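Local coordinates for protein yahD a copper inducible hydrolase (Lactococcus lactis subsp. lactis, PDB 3OG9) that is a copper-inducible alpha/beta hydrolase-fold protein, probably a hydrolase, that binds D-malate in a pocket at its presumed active site, at residues L19-S24 against I45-G50; E29-E34 against I107-G112; K103-G108 against K129-H134. One frame throughout, in Å; residues are numbered along the deposited sequence.

Interaction 1: L19-S24 against I45-G50; sequences LLLLHS and ILSIRG
L19-L22 and I45-I48 are the two strands of a beta-alpha-beta unit, neighbours in the central sheet with helix 33-39 between them in sequence. They run parallel at 26°, with L19 beside I45, L20 beside L46 and L21 beside S47. L46 N donates to L19 O at 2.8 Å, and L46 O accepts from L21 N. Further along the ladder slackens: I48 N reaches L21 O only weakly at 3.5 Å, and a water joins in, donating to L21 O and S47 OG. S47 OG is also bonded to E29.

On the face of L19, L21 and I45, beneath helix 33-39, L21 CD1 meets I45 CG2 at 3.6 Å. CG2 lies opposite the backbone N of I45, CG1 beside that nitrogen, and CG1 goes to L19 CD1 instead. On the opposite face, with L20 and L46, L20 CD1 touches I48 CD1 at 3.9 Å, under helix 76-97.

Beyond the strands H23 takes over. Its ring, stacked on Y60, is gripped at both nitrogens: NE2 accepts G50 N at 3.0 Å, nearly straight (178°) but tilted from the ring plane, while ND1 donates to S24 O at 2.8 Å. A phenylalanine here would keep a ring but is likely to leave G50 N without its acceptor and S24 O without this donor, setting the two loops free to shift. Accepting at NE2 and donating at ND1 is consistent with a neutral imidazole, its rotation fixed by these two bonds.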
loop_
_atom_site.group_PDB
_atom_site.type_symbol
_atom_site.label_atom_id
_atom_site.label_comp_id
_atom_site.label_asym_id
_atom_site.label_seq_id
_atom_site.Cartn_x
_atom_site.Cartn_y
_atom_site.Cartn_z
ATOM N N LEU A 19 3.078 7.763 8.701
ATOM C CA LEU A 19 2.258 7.104 7.681
ATOM C C LEU A 19 2.919 7.294 6.339
ATOM O O LEU A 19 3.319 8.415 6.011
ATOM C CB LEU A 19 0.854 7.741 7.646
ATOM C CG LEU A 19 0.189 7.963 9.005
ATOM C CD1 LEU A 19 -1.103 8.701 8.780
ATOM C CD2 LEU A 19 -0.025 6.635 9.783
ATOM N N LEU A 20 3.053 6.218 5.555
ATOM C CA LEU A 20 3.491 6.352 4.141
ATOM C C LEU A 20 2.265 6.161 3.243
ATOM O O LEU A 20 1.660 5.100 3.264
ATOM C CB LEU A 20 4.536 5.272 3.774
ATOM C CG LEU A 20 4.992 5.279 2.298
ATOM C CD1 LEU A 20 5.809 6.545 2.022
ATOM C CD2 LEU A 20 5.796 4.002 1.870
ATOM N N LEU A 21 1.892 7.171 2.462
ATOM C CA LEU A 21 0.698 7.066 1.627
ATOM C C LEU A 21 1.064 6.775 0.189
ATOM O O LEU A 21 1.975 7.403 -0.365
ATOM C CB LEU A 21 -0.124 8.381 1.670
ATOM C CG LEU A 21 -0.366 8.992 3.036
ATOM C CD1 LEU A 21 -1.306 10.184 2.868
ATOM C CD2 LEU A 21 -0.880 7.957 4.106
ATOM N N LEU A 22 0.326 5.844 -0.410
ATOM C CA LEU A 22 0.566 5.443 -1.780
ATOM C C LEU A 22 -0.760 5.468 -2.505
ATOM O O LEU A 22 -1.719 4.832 -2.079
ATOM C CB LEU A 22 1.234 4.064 -1.822
ATOM C CG LEU A 22 2.564 3.980 -1.056
ATOM C CD1 LEU A 22 2.991 2.555 -0.887
ATOM C CD2 LEU A 22 3.650 4.790 -1.800
ATOM N N HIS A 23 -0.796 6.242 -3.584
ATOM C CA HIS A 23 -2.036 6.530 -4.355
ATOM C C HIS A 23 -2.452 5.433 -5.344
ATOM O O HIS A 23 -1.668 4.526 -5.642
ATOM C CB HIS A 23 -1.878 7.884 -5.102
ATOM C CG HIS A 23 -0.761 7.903 -6.113
ATOM N ND1 HIS A 23 -0.848 7.263 -7.335
ATOM C CD2 HIS A 23 0.471 8.462 -6.075
ATOM C CE1 HIS A 23 0.277 7.437 -8.005
ATOM N NE2 HIS A 23 1.089 8.169 -7.268
ATOM N N SER A 24 -3.695 5.510 -5.838
ATOM C CA SER A 24 -4.172 4.581 -6.858
ATOM C C SER A 24 -3.717 5.045 -8.231
ATOM O O SER A 24 -3.139 6.109 -8.375
ATOM C CB SER A 24 -5.717 4.540 -6.859
ATOM O OG SER A 24 -6.199 5.848 -7.166
ATOM N N ILE A 45 2.868 12.518 8.144
ATOM C CA ILE A 45 2.461 11.918 6.873
ATOM C C ILE A 45 3.562 12.112 5.860
ATOM O O ILE A 45 4.052 13.225 5.711
ATOM C CB ILE A 45 1.153 12.542 6.335
ATOM C CG1 ILE A 45 -0.049 11.995 7.117
ATOM C CG2 ILE A 45 0.986 12.270 4.779
ATOM C CD1 ILE A 45 -1.331 12.803 6.908
ATOM N N LEU A 46 3.977 11.012 5.222
ATOM C CA LEU A 46 4.844 11.057 4.068
ATOM C C LEU A 46 4.098 10.437 2.881
ATOM O O LEU A 46 3.665 9.299 2.955
ATOM C CB LEU A 46 6.120 10.248 4.330
ATOM C CG LEU A 46 7.183 10.400 3.217
ATOM C CD1 LEU A 46 7.629 11.856 3.054
ATOM C CD2 LEU A 46 8.362 9.502 3.562
ATOM N N SER A 47 3.948 11.190 1.797
ATOM C CA SER A 47 3.170 10.700 0.638
ATOM C C SER A 47 3.990 10.898 -0.613
ATOM O O SER A 47 4.321 12.024 -0.938
ATOM C CB SER A 47 1.854 11.487 0.536
ATOM O OG SER A 47 1.025 10.962 -0.497
ATOM N N ILE A 48 4.323 9.811 -1.316
ATOM C CA ILE A 48 5.243 9.868 -2.455
ATOM C C ILE A 48 4.530 9.453 -3.767
ATOM O O ILE A 48 3.907 8.377 -3.813
ATOM C CB ILE A 48 6.474 8.918 -2.222
ATOM C CG1 ILE A 48 7.293 9.342 -0.986
ATOM C CG2 ILE A 48 7.387 8.848 -3.484
ATOM C CD1 ILE A 48 8.250 8.245 -0.492
ATOM N N ARG A 49 4.631 10.293 -4.807
ATOM C CA ARG A 49 4.016 10.012 -6.107
ATOM C C ARG A 49 4.788 8.925 -6.857
ATOM O O ARG A 49 6.004 8.898 -6.824
ATOM C CB ARG A 49 3.962 11.279 -6.985
ATOM C CG ARG A 49 3.025 11.154 -8.226
ATOM C CD ARG A 49 3.340 12.218 -9.257
ATOM N NE ARG A 49 3.033 13.551 -8.748
ATOM C CZ ARG A 49 3.131 14.677 -9.449
ATOM N NH1 ARG A 49 3.527 14.653 -10.719
ATOM N NH2 ARG A 49 2.820 15.834 -8.879
ATOM N N GLY A 50 4.071 8.052 -7.548
ATOM C CA GLY A 50 4.689 7.069 -8.428
ATOM C C GLY A 50 5.409 7.788 -9.567
ATOM O O GLY A 50 5.037 8.899 -9.961
HETATM O O HOH W 1 0.806 9.070 -2.480
#

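Interaction 2: E29-E34 against I107-G112; sequences EHQLVE and IGYSNG. With MLT (D-malate), chain C.
L32 packs against I107-Y109, the strand end that runs into what is probably the nucleophile elbow of this alpha/beta hydrolase, with S110 at the sharp turn into helix 111-121.

The apolar contact rests on one methyl. L32 CD1 sits 3.9 Å from I107 O and 4.1 Å from Y109 CB, lying along the strand's backbone rather than between large side chains; the leucine reaches out from a type I turn, H30 to V33, just ahead of helix 33-39.

Next to it, a polar group meets a ring. The extended Q31 side chain crosses Y109 at about a right angle and brings OE1 to the ring edge, 4.1 Å from CD2, the amide and ring planes 47° apart. The hydrogen bond of OE1 goes to S24 N, and Y109 OH is bonded to H191 O and L193 N. S110 CB lies over one face of the same ring, toward the rim.

At the far side of the elbow the contacts are to D-malate. S110 OG, hydrogen-bonded to H191 NE2, stands 2.6 Å from malate O4, and N111 ND2 donates to malate O2 at 2.9 Å with an angle of 164° at the hydrogen.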
loop_
_atom_site.group_PDB
_atom_site.type_symbol
_atom_site.label_atom_id
_atom_site.label_comp_id
_atom_site.label_asym_id
_atom_site.label_seq_id
_atom_site.Cartn_x
_atom_site.Cartn_y
_atom_site.Cartn_z
ATOM N N GLU A 29 0.265 12.514 -5.045
ATOM C CA GLU A 29 0.728 12.591 -3.655
ATOM C C GLU A 29 -0.286 13.222 -2.671
ATOM O O GLU A 29 -0.153 13.037 -1.460
ATOM C CB GLU A 29 2.124 13.250 -3.562
ATOM C CG GLU A 29 2.182 14.700 -3.936
ATOM C CD GLU A 29 2.277 14.939 -5.429
ATOM O OE1 GLU A 29 1.938 14.036 -6.247
ATOM O OE2 GLU A 29 2.665 16.071 -5.796
ATOM N N HIS A 30 -1.273 13.961 -3.192
ATOM C CA HIS A 30 -2.312 14.560 -2.347
ATOM C C HIS A 30 -3.571 13.712 -2.155
ATOM O O HIS A 30 -4.382 14.004 -1.283
ATOM C CB HIS A 30 -2.704 15.953 -2.880
ATOM C CG HIS A 30 -1.599 16.948 -2.783
ATOM N ND1 HIS A 30 -0.771 17.242 -3.842
ATOM C CD2 HIS A 30 -1.173 17.702 -1.745
ATOM C CE1 HIS A 30 0.108 18.154 -3.471
ATOM N NE2 HIS A 30 -0.116 18.449 -2.203
ATOM N N GLN A 31 -3.735 12.681 -2.974
ATOM C CA GLN A 31 -4.972 11.912 -3.014
ATOM C C GLN A 31 -5.423 11.437 -1.617
ATOM O O GLN A 31 -6.583 11.555 -1.268
ATOM C CB GLN A 31 -4.791 10.682 -3.925
ATOM C CG GLN A 31 -6.074 9.821 -4.012
ATOM C CD GLN A 31 -5.924 8.611 -4.879
ATOM O OE1 GLN A 31 -5.106 7.728 -4.595
ATOM N NE2 GLN A 31 -6.747 8.537 -5.947
ATOM N N LEU A 32 -4.496 10.871 -0.842
ATOM C CA LEU A 32 -4.883 10.128 0.376
ATOM C C LEU A 32 -4.722 10.926 1.648
ATOM O O LEU A 32 -4.998 10.422 2.737
ATOM C CB LEU A 32 -4.104 8.799 0.470
ATOM C CG LEU A 32 -4.535 7.761 -0.592
ATOM C CD1 LEU A 32 -3.684 6.497 -0.540
ATOM C CD2 LEU A 32 -6.020 7.418 -0.468
ATOM N N VAL A 33 -4.278 12.175 1.520
ATOM C CA VAL A 33 -3.927 12.976 2.682
ATOM C C VAL A 33 -5.045 13.143 3.707
ATOM O O VAL A 33 -4.824 12.843 4.888
ATOM C CB VAL A 33 -3.279 14.335 2.292
ATOM C CG1 VAL A 33 -3.138 15.251 3.529
ATOM C CG2 VAL A 33 -1.953 14.080 1.624
ATOM N N GLU A 34 -6.241 13.576 3.269
ATOM C CA GLU A 34 -7.379 13.715 4.184
ATOM C C GLU A 34 -7.862 12.390 4.711
ATOM O O GLU A 34 -8.274 12.304 5.869
ATOM C CB GLU A 34 -8.535 14.481 3.524
ATOM C CG GLU A 34 -8.228 15.972 3.405
ATOM C CD GLU A 34 -9.400 16.770 2.852
ATOM O OE1 GLU A 34 -10.029 16.316 1.877
ATOM O OE2 GLU A 34 -9.679 17.853 3.405
ATOM N N ILE A 107 -0.282 3.107 4.118
ATOM C CA ILE A 107 -1.704 3.227 3.768
ATOM C C ILE A 107 -1.751 3.423 2.263
ATOM O O ILE A 107 -1.254 4.424 1.746
ATOM C CB ILE A 107 -2.391 4.426 4.488
ATOM C CG1 ILE A 107 -2.249 4.308 6.029
ATOM C CG2 ILE A 107 -3.893 4.475 4.088
ATOM C CD1 ILE A 107 -2.765 5.523 6.807
ATOM N N GLY A 108 -2.300 2.445 1.551
ATOM C CA GLY A 108 -2.324 2.504 0.097
ATOM C C GLY A 108 -3.706 2.199 -0.416
ATOM O O GLY A 108 -4.529 1.540 0.261
ATOM N N TYR A 109 -3.971 2.650 -1.628
ATOM C CA TYR A 109 -5.233 2.350 -2.277
ATOM C C TYR A 109 -4.905 1.805 -3.673
ATOM O O TYR A 109 -4.172 2.449 -4.417
ATOM C CB TYR A 109 -6.060 3.627 -2.358
ATOM C CG TYR A 109 -7.319 3.547 -3.210
ATOM C CD1 TYR A 109 -8.059 2.365 -3.304
ATOM C CD2 TYR A 109 -7.761 4.670 -3.916
ATOM C CE1 TYR A 109 -9.224 2.301 -4.083
ATOM C CE2 TYR A 109 -8.919 4.621 -4.692
ATOM C CZ TYR A 109 -9.628 3.434 -4.783
ATOM O OH TYR A 109 -10.768 3.398 -5.557
ATOM N N SER A 110 -5.425 0.619 -3.992
ATOM C CA SER A 110 -5.273 0.019 -5.343
ATOM C C SER A 110 -3.797 -0.094 -5.774
ATOM O O SER A 110 -3.001 -0.717 -5.077
ATOM C CB SER A 110 -6.118 0.828 -6.332
ATOM O OG SER A 110 -6.397 0.074 -7.509
ATOM N N ASN A 111 -3.395 0.547 -6.878
ATOM C CA ASN A 111 -1.961 0.515 -7.276
ATOM C C ASN A 111 -0.958 0.721 -6.114
ATOM O O ASN A 111 -0.043 -0.100 -5.911
ATOM C CB ASN A 111 -1.713 1.521 -8.416
ATOM C CG ASN A 111 -0.362 1.344 -9.095
ATOM O OD1 ASN A 111 0.333 2.320 -9.356
ATOM N ND2 ASN A 111 -0.017 0.105 -9.452
ATOM N N GLY A 112 -1.121 1.801 -5.337
ATOM C CA GLY A 112 -0.214 2.034 -4.176
ATOM C C GLY A 112 -0.248 0.911 -3.120
ATOM O O GLY A 112 0.780 0.534 -2.559
HETATM C C1 MLT C . -2.249 -2.325 -10.410
HETATM O O1 MLT C . -1.693 -1.897 -11.458
HETATM O O2 MLT C . -1.676 -2.222 -9.298
HETATM C C2 MLT C . -3.604 -2.993 -10.487
HETATM O O3 MLT C . -4.062 -3.105 -11.823
HETATM C C3 MLT C . -4.638 -2.274 -9.620
HETATM C C4 MLT C . -4.980 -0.889 -10.116
HETATM O O4 MLT C . -6.165 -0.513 -9.985
HETATM O O5 MLT C . -4.150 -0.092 -10.627
#

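Interaction 3: K103-G108 against K129-H134; sequences KMIAIG and KIIAFH
I131 N to A106 O, at 2.7 Å, is the shortest rung between strands 105-108 and 129-133, which run parallel only 8° apart. The tight part of the contact spreads from there toward the probable elbow. I131 O takes the next donor, G108 N, at 3.0 Å, so I131 is tied through both N and O to strand 105-108; G108 O then takes F133 N at 2.9 Å. I131 O also receives a CA-H...O contact from I107 CA at 3.3 Å.

The side chains fill both faces. On the face of I105, I107, K129 and I131, where helix 195-208 lies over K129 and I131 and strand 19-22 flanks I105 and I107, I107 CG1 rests on I131 CB. Beside them the F133 ring points the same way as I107: with its CG beside the backbone N (chi1 -58°), the ring lies alongside that isoleucine and brings CE2 to 3.9 Å from I107 CG2, while CD2 comes within 3.5 Å of G108 O. The face of A106, G108, I130 and A132 is leaner: A106 CB meets I130 CG1 at 4.2 Å, and helix 111-121 lays L117 and F120 against I130.

Toward the start of the strands lies the loose end. K129 N reaches M104 O only weakly, at 3.4 Å, although A106 N still bonds K129 O in regular fashion. K129 CB stays by I105 CG2, but the rest of its chain leads away, while the M104 chain turns to L20. K103, at the partly exposed approach to the strand, takes no part.

Regular parallel rungs in the middle of the sheet, with helix 111-121 as the connection, are those of the beta-alpha-beta crossover that follows the strand that probably carries the nucleophile in this alpha/beta hydrolase fold.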
loop_
_atom_site.group_PDB
_atom_site.type_symbol
_atom_site.label_atom_id
_atom_site.label_comp_id
_atom_site.label_asym_id
_atom_site.label_seq_id
_atom_site.Cartn_x
_atom_site.Cartn_y
_atom_site.Cartn_z
ATOM N N LYS A 103 8.703 2.055 12.290
ATOM C CA LYS A 103 7.425 2.411 12.919
ATOM C C LYS A 103 6.351 2.712 11.870
ATOM O O LYS A 103 5.183 2.908 12.201
ATOM C CB LYS A 103 7.571 3.651 13.802
ATOM C CG LYS A 103 8.504 3.493 15.003
ATOM C CD LYS A 103 8.504 4.772 15.901
ATOM C CE LYS A 103 7.155 5.006 16.613
ATOM N NZ LYS A 103 7.047 6.353 17.320
ATOM N N MET A 104 6.770 2.766 10.609
ATOM C CA MET A 104 5.924 3.213 9.519
ATOM C C MET A 104 4.674 2.350 9.276
ATOM O O MET A 104 4.709 1.105 9.291
ATOM C CB MET A 104 6.780 3.329 8.253
ATOM C CG MET A 104 6.287 4.310 7.248
ATOM S SD MET A 104 7.677 4.757 6.129
ATOM C CE MET A 104 8.336 6.276 6.806
ATOM N N ILE A 105 3.563 3.049 9.054
ATOM C CA ILE A 105 2.286 2.428 8.722
ATOM C C ILE A 105 2.019 2.819 7.273
ATOM O O ILE A 105 1.846 3.989 6.980
ATOM C CB ILE A 105 1.164 2.936 9.599
ATOM C CG1 ILE A 105 1.420 2.607 11.080
ATOM C CG2 ILE A 105 -0.213 2.331 9.167
ATOM C CD1 ILE A 105 0.508 3.478 11.992
ATOM N N ALA A 106 2.030 1.840 6.377
ATOM C CA ALA A 106 1.701 2.097 4.973
ATOM C C ALA A 106 0.217 2.081 4.812
ATOM O O ALA A 106 -0.460 1.168 5.325
ATOM C CB ALA A 106 2.332 1.048 4.026
ATOM N N ILE A 107 -0.282 3.107 4.118
ATOM C CA ILE A 107 -1.704 3.227 3.768
ATOM C C ILE A 107 -1.751 3.423 2.263
ATOM O O ILE A 107 -1.254 4.424 1.746
ATOM C CB ILE A 107 -2.391 4.426 4.488
ATOM C CG1 ILE A 107 -2.249 4.308 6.029
ATOM C CG2 ILE A 107 -3.893 4.475 4.088
ATOM C CD1 ILE A 107 -2.765 5.523 6.807
ATOM N N GLY A 108 -2.300 2.445 1.551
ATOM C CA GLY A 108 -2.324 2.504 0.097
ATOM C C GLY A 108 -3.706 2.199 -0.416
ATOM O O GLY A 108 -4.529 1.540 0.261
ATOM N N LYS A 129 3.052 -1.786 10.130
ATOM C CA LYS A 129 1.690 -2.220 9.752
ATOM C C LYS A 129 1.390 -1.783 8.331
ATOM O O LYS A 129 2.050 -0.873 7.814
ATOM C CB LYS A 129 0.640 -1.535 10.614
ATOM C CG LYS A 129 0.697 -1.872 12.047
ATOM C CD LYS A 129 -0.386 -1.192 12.800
ATOM C CE LYS A 129 -0.345 -1.678 14.209
ATOM N NZ LYS A 129 0.914 -1.292 14.920
ATOM N N ILE A 130 0.392 -2.430 7.711
ATOM C CA ILE A 130 -0.107 -2.019 6.392
ATOM C C ILE A 130 -1.628 -1.962 6.408
ATOM O O ILE A 130 -2.288 -2.842 6.942
ATOM C CB ILE A 130 0.345 -3.020 5.290
ATOM C CG1 ILE A 130 1.866 -2.969 5.120
ATOM C CG2 ILE A 130 -0.337 -2.702 3.910
ATOM C CD1 ILE A 130 2.367 -3.734 3.902
ATOM N N ILE A 131 -2.173 -0.898 5.833
ATOM C CA ILE A 131 -3.590 -0.777 5.566
ATOM C C ILE A 131 -3.668 -0.714 4.050
ATOM O O ILE A 131 -3.202 0.267 3.434
ATOM C CB ILE A 131 -4.155 0.517 6.217
ATOM C CG1 ILE A 131 -4.086 0.368 7.745
ATOM C CG2 ILE A 131 -5.638 0.791 5.774
ATOM C CD1 ILE A 131 -4.441 1.587 8.565
ATOM N N ALA A 132 -4.229 -1.766 3.441
ATOM C CA ALA A 132 -4.291 -1.859 1.960
ATOM C C ALA A 132 -5.739 -1.853 1.514
ATOM O O ALA A 132 -6.439 -2.827 1.745
ATOM C CB ALA A 132 -3.639 -3.151 1.477
ATOM N N PHE A 133 -6.194 -0.772 0.890
ATOM C CA PHE A 133 -7.554 -0.733 0.340
ATOM C C PHE A 133 -7.591 -1.243 -1.078
ATOM O O PHE A 133 -6.913 -0.698 -1.962
ATOM C CB PHE A 133 -8.137 0.673 0.395
ATOM C CG PHE A 133 -8.203 1.263 1.795
ATOM C CD1 PHE A 133 -9.092 0.763 2.745
ATOM C CD2 PHE A 133 -7.393 2.352 2.150
ATOM C CE1 PHE A 133 -9.155 1.330 4.056
ATOM C CE2 PHE A 133 -7.455 2.921 3.455
ATOM C CZ PHE A 133 -8.327 2.414 4.393
ATOM N N HIS A 134 -8.369 -2.302 -1.285
ATOM C CA HIS A 134 -8.543 -2.928 -2.599
ATOM C C HIS A 134 -7.233 -3.335 -3.270
ATOM O O HIS A 134 -7.006 -3.078 -4.471
ATOM C CB HIS A 134 -9.435 -2.042 -3.489
ATOM C CG HIS A 134 -10.754 -1.791 -2.849
ATOM N ND1 HIS A 134 -11.685 -2.792 -2.693
ATOM C CD2 HIS A 134 -11.246 -0.708 -2.205
ATOM C CE1 HIS A 134 -12.710 -2.329 -1.997
ATOM N NE2 HIS A 134 -12.471 -1.065 -1.697
#

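In the fold
All three contacts are mostly buried and share one sheet. Interactions 1 and 3 are parallel strand pairs on either side of the seam where strand 19-22 meets strand 105-109, zipped by L20 with I105 and I107. Interaction 3, nearest the chain's centre, is regular backbone bonding with aliphatic packing; interaction 1 loses its regularity toward its end, where a water and an imidazole do the bonding. Interaction 2 buries far less surface and has no hydrogen bond across it, yet its second segment supplies S110 and N111 to the malate pocket. It shares I107 and G108 with interaction 3, while E29 bonds S47 and R49 of interaction 1.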